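Local coordinates for Non-structural protein 5 (Modoc virus, PDB 2WA2) that probably methylates the viral RNA cap at guanine N7 and at the ribose 2'-O position, using S-adenosylmethionine as methyl donor, at residues W96-A101 / R123-F128. The protein carries 4 engineered substitutions. Numbering follows the deposited sequence.
Sequences WSYYAA and RLVETF. With SAM (S-adenosylmethionine), chain C.
Tyr98 reaches from helix 95-101 to the loop 123-128, and most of the close contacts can be read along its side chain. CB starts out toward the loop, and with CG anti to the carbonyl carbon (chi1 -79°) the side chain carries the ring over to the loop. On one side of the ring CD1 lies 3.7 Å from Thr127 OG1, whose side chain crosses that of the tyrosine at about a right angle, and CE1 comes equally near Val125 O; on the other side CE2 approaches Arg123 O to 3.3 Å. Val125 CG2 rests over one ring face, 3.8 Å from the centroid and 14° off the normal, a CH-pi contact that the short, beta-branched valine side chain is well shaped to make. At the tip, OH accepts a hydrogen bond from Val125 N (2.9 Å, 161°) and touches Leu124 CA. Tyrosine suits this place because its ring packs against the loop while its hydroxyl satisfies a backbone N-H in a segment without regular secondary structure. In this Rossmann-like FtsJ methyltransferase fold, the helix follows the parallel strand 86-89, and the loop links strand 106-112 to edge strand 133-136; from that last strand Phe135 also meets the Tyr98 ring, their planes inclined. Further along, small Ala101 lets the helix lie close to Val109 and Ile133 of the sheet. At the start of the segment Trp96 belongs to the cofactor pocket: the amino N of S-adenosylmethionine stands 3.4 Å above its indole plane, toward the rim, and Trp96 N gives the cofactor's carboxylate O a weak hydrogen bond.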
loop_
_atom_site.group_PDB
_atom_site.type_symbol
_atom_site.label_atom_id
_atom_site.label_comp_id
_atom_site.label_asym_id
_atom_site.label_seq_id
_atom_site.Cartn_x
_atom_site.Cartn_y
_atom_site.Cartn_z
ATOM N N TRP A 96 9.132 2.823 5.553
ATOM C CA TRP A 96 9.417 1.787 4.543
ATOM C C TRP A 96 10.845 1.904 4.015
ATOM O O TRP A 96 11.482 0.907 3.718
ATOM C CB TRP A 96 8.423 1.874 3.369
ATOM C CG TRP A 96 7.056 1.197 3.642
ATOM C CD1 TRP A 96 6.498 0.914 4.864
ATOM C CD2 TRP A 96 6.127 0.721 2.658
ATOM N NE1 TRP A 96 5.273 0.284 4.695
ATOM C CE2 TRP A 96 5.021 0.162 3.356
ATOM C CE3 TRP A 96 6.119 0.705 1.248
ATOM C CZ2 TRP A 96 3.935 -0.418 2.693
ATOM C CZ3 TRP A 96 5.022 0.118 0.580
ATOM C CH2 TRP A 96 3.950 -0.424 1.309
ATOM N N SER A 97 11.330 3.131 3.868
ATOM C CA SER A 97 12.653 3.375 3.309
ATOM C C SER A 97 13.742 2.875 4.259
ATOM O O SER A 97 14.714 2.259 3.823
ATOM C CB SER A 97 12.818 4.866 3.019
ATOM O OG SER A 97 12.131 5.176 1.817
ATOM N N TYR A 98 13.551 3.126 5.548
ATOM C CA TYR A 98 14.468 2.670 6.595
ATOM C C TYR A 98 14.382 1.166 6.742
ATOM O O TYR A 98 15.391 0.503 6.991
ATOM C CB TYR A 98 14.182 3.370 7.919
ATOM C CG TYR A 98 14.745 4.772 7.974
ATOM C CD1 TYR A 98 16.129 4.987 8.007
ATOM C CD2 TYR A 98 13.907 5.879 7.980
ATOM C CE1 TYR A 98 16.657 6.277 8.026
ATOM C CE2 TYR A 98 14.431 7.176 8.028
ATOM C CZ TYR A 98 15.795 7.362 8.037
ATOM O OH TYR A 98 16.300 8.640 8.062
ATOM N N TYR A 99 13.182 0.615 6.572
ATOM C CA TYR A 99 13.068 -0.827 6.548
ATOM C C TYR A 99 13.848 -1.408 5.374
ATOM O O TYR A 99 14.713 -2.272 5.566
ATOM C CB TYR A 99 11.613 -1.317 6.556
ATOM C CG TYR A 99 11.583 -2.818 6.589
ATOM C CD1 TYR A 99 11.806 -3.514 7.781
ATOM C CD2 TYR A 99 11.423 -3.551 5.421
ATOM C CE1 TYR A 99 11.825 -4.921 7.803
ATOM C CE2 TYR A 99 11.431 -4.957 5.432
ATOM C CZ TYR A 99 11.647 -5.626 6.621
ATOM O OH TYR A 99 11.650 -7.009 6.596
ATOM N N ALA A 100 13.552 -0.927 4.161
ATOM C CA ALA A 100 14.218 -1.377 2.961
ATOM C C ALA A 100 15.737 -1.232 3.075
ATOM O O ALA A 100 16.458 -2.131 2.691
ATOM C CB ALA A 100 13.707 -0.607 1.743
ATOM N N ALA A 101 16.202 -0.098 3.600
ATOM C CA ALA A 101 17.638 0.201 3.688
ATOM C C ALA A 101 18.424 -0.753 4.613
ATOM O O ALA A 101 19.667 -0.879 4.503
ATOM C CB ALA A 101 17.859 1.661 4.102
ATOM N N ARG A 123 11.461 11.691 8.321
ATOM C CA ARG A 123 12.004 11.785 9.671
ATOM C C ARG A 123 13.374 11.115 9.625
ATOM O O ARG A 123 13.459 9.877 9.578
ATOM C CB ARG A 123 11.082 11.032 10.648
ATOM C CG ARG A 123 11.349 11.250 12.135
ATOM C CD ARG A 123 10.274 12.160 12.770
ATOM N NE ARG A 123 10.607 12.530 14.156
ATOM C CZ ARG A 123 10.042 13.524 14.847
ATOM N NH1 ARG A 123 9.092 14.280 14.306
ATOM N NH2 ARG A 123 10.432 13.764 16.094
ATOM N N LEU A 124 14.439 11.923 9.619
ATOM C CA LEU A 124 15.813 11.394 9.587
ATOM C C LEU A 124 16.225 10.748 10.913
ATOM O O LEU A 124 16.084 11.349 11.989
ATOM C CB LEU A 124 16.817 12.479 9.181
ATOM C CG LEU A 124 16.584 13.257 7.872
ATOM C CD1 LEU A 124 17.830 14.017 7.465
ATOM C CD2 LEU A 124 16.115 12.363 6.721
ATOM N N VAL A 125 16.696 9.507 10.833
ATOM C CA VAL A 125 17.259 8.818 11.999
ATOM C C VAL A 125 18.569 8.126 11.658
ATOM O O VAL A 125 18.910 7.945 10.480
ATOM C CB VAL A 125 16.279 7.790 12.675
ATOM C CG1 VAL A 125 15.171 8.506 13.461
ATOM C CG2 VAL A 125 15.712 6.803 11.668
ATOM N N GLU A 126 19.272 7.712 12.711
ATOM C CA GLU A 126 20.628 7.210 12.620
ATOM C C GLU A 126 20.714 5.670 12.611
ATOM O O GLU A 126 21.770 5.094 12.919
ATOM C CB GLU A 126 21.433 7.798 13.785
ATOM C CG GLU A 126 22.922 7.881 13.550
ATOM C CD GLU A 126 23.668 8.460 14.752
ATOM O OE1 GLU A 126 24.871 8.127 14.907
ATOM O OE2 GLU A 126 23.048 9.229 15.528
ATOM N N THR A 127 19.619 5.010 12.237
ATOM C CA THR A 127 19.545 3.540 12.261
ATOM C C THR A 127 20.333 2.907 11.113
ATOM O O THR A 127 20.681 3.582 10.147
ATOM C CB THR A 127 18.081 3.028 12.268
ATOM O OG1 THR A 127 17.375 3.552 11.133
ATOM C CG2 THR A 127 17.358 3.453 13.556
ATOM N N PHE A 128 20.621 1.615 11.236
ATOM C CA PHE A 128 21.420 0.892 10.240
ATOM C C PHE A 128 20.862 1.065 8.833
ATOM O O PHE A 128 19.662 0.910 8.622
ATOM C CB PHE A 128 21.527 -0.602 10.598
ATOM C CG PHE A 128 22.345 -1.416 9.611
ATOM C CD1 PHE A 128 23.727 -1.239 9.513
ATOM C CD2 PHE A 128 21.733 -2.370 8.798
ATOM C CE1 PHE A 128 24.483 -1.991 8.610
ATOM C CE2 PHE A 128 22.481 -3.129 7.896
ATOM C CZ PHE A 128 23.856 -2.938 7.798
HETATM N N SAM C . 5.087 3.998 4.007
HETATM C CA SAM C . 4.943 5.208 4.884
HETATM C C SAM C . 5.771 5.040 6.162
HETATM O O SAM C . 6.206 3.919 6.454
HETATM O OXT SAM C . 6.016 5.981 6.940
HETATM C CB SAM C . 3.475 5.431 5.245
HETATM C CG SAM C . 2.620 5.902 4.075
HETATM S SD SAM C . 2.781 7.691 3.962
HETATM C CE SAM C . 1.461 8.163 5.126
HETATM C "C5'" SAM C . 1.904 8.076 2.432
HETATM C "C4'" SAM C . 2.471 9.411 1.948
HETATM O "O4'" SAM C . 2.264 9.609 0.573
HETATM C "C3'" SAM C . 1.802 10.594 2.644
HETATM O "O3'" SAM C . 2.739 11.129 3.546
HETATM C "C2'" SAM C . 1.493 11.593 1.543
HETATM O "O2'" SAM C . 1.982 12.862 1.898
HETATM C "C1'" SAM C . 2.265 11.006 0.358
HETATM N N9 SAM C . 1.673 11.341 -0.933
HETATM C C8 SAM C . 0.336 11.327 -1.254
HETATM N N7 SAM C . 0.198 11.677 -2.538
HETATM C C5 SAM C . 1.446 11.924 -3.023
HETATM C C6 SAM C . 1.899 12.323 -4.282
HETATM N N6 SAM C . 1.070 12.566 -5.280
HETATM N N1 SAM C . 3.260 12.460 -4.480
HETATM C C2 SAM C . 4.150 12.235 -3.464
HETATM N N3 SAM C . 3.724 11.842 -2.210
HETATM C C4 SAM C . 2.375 11.706 -2.021
#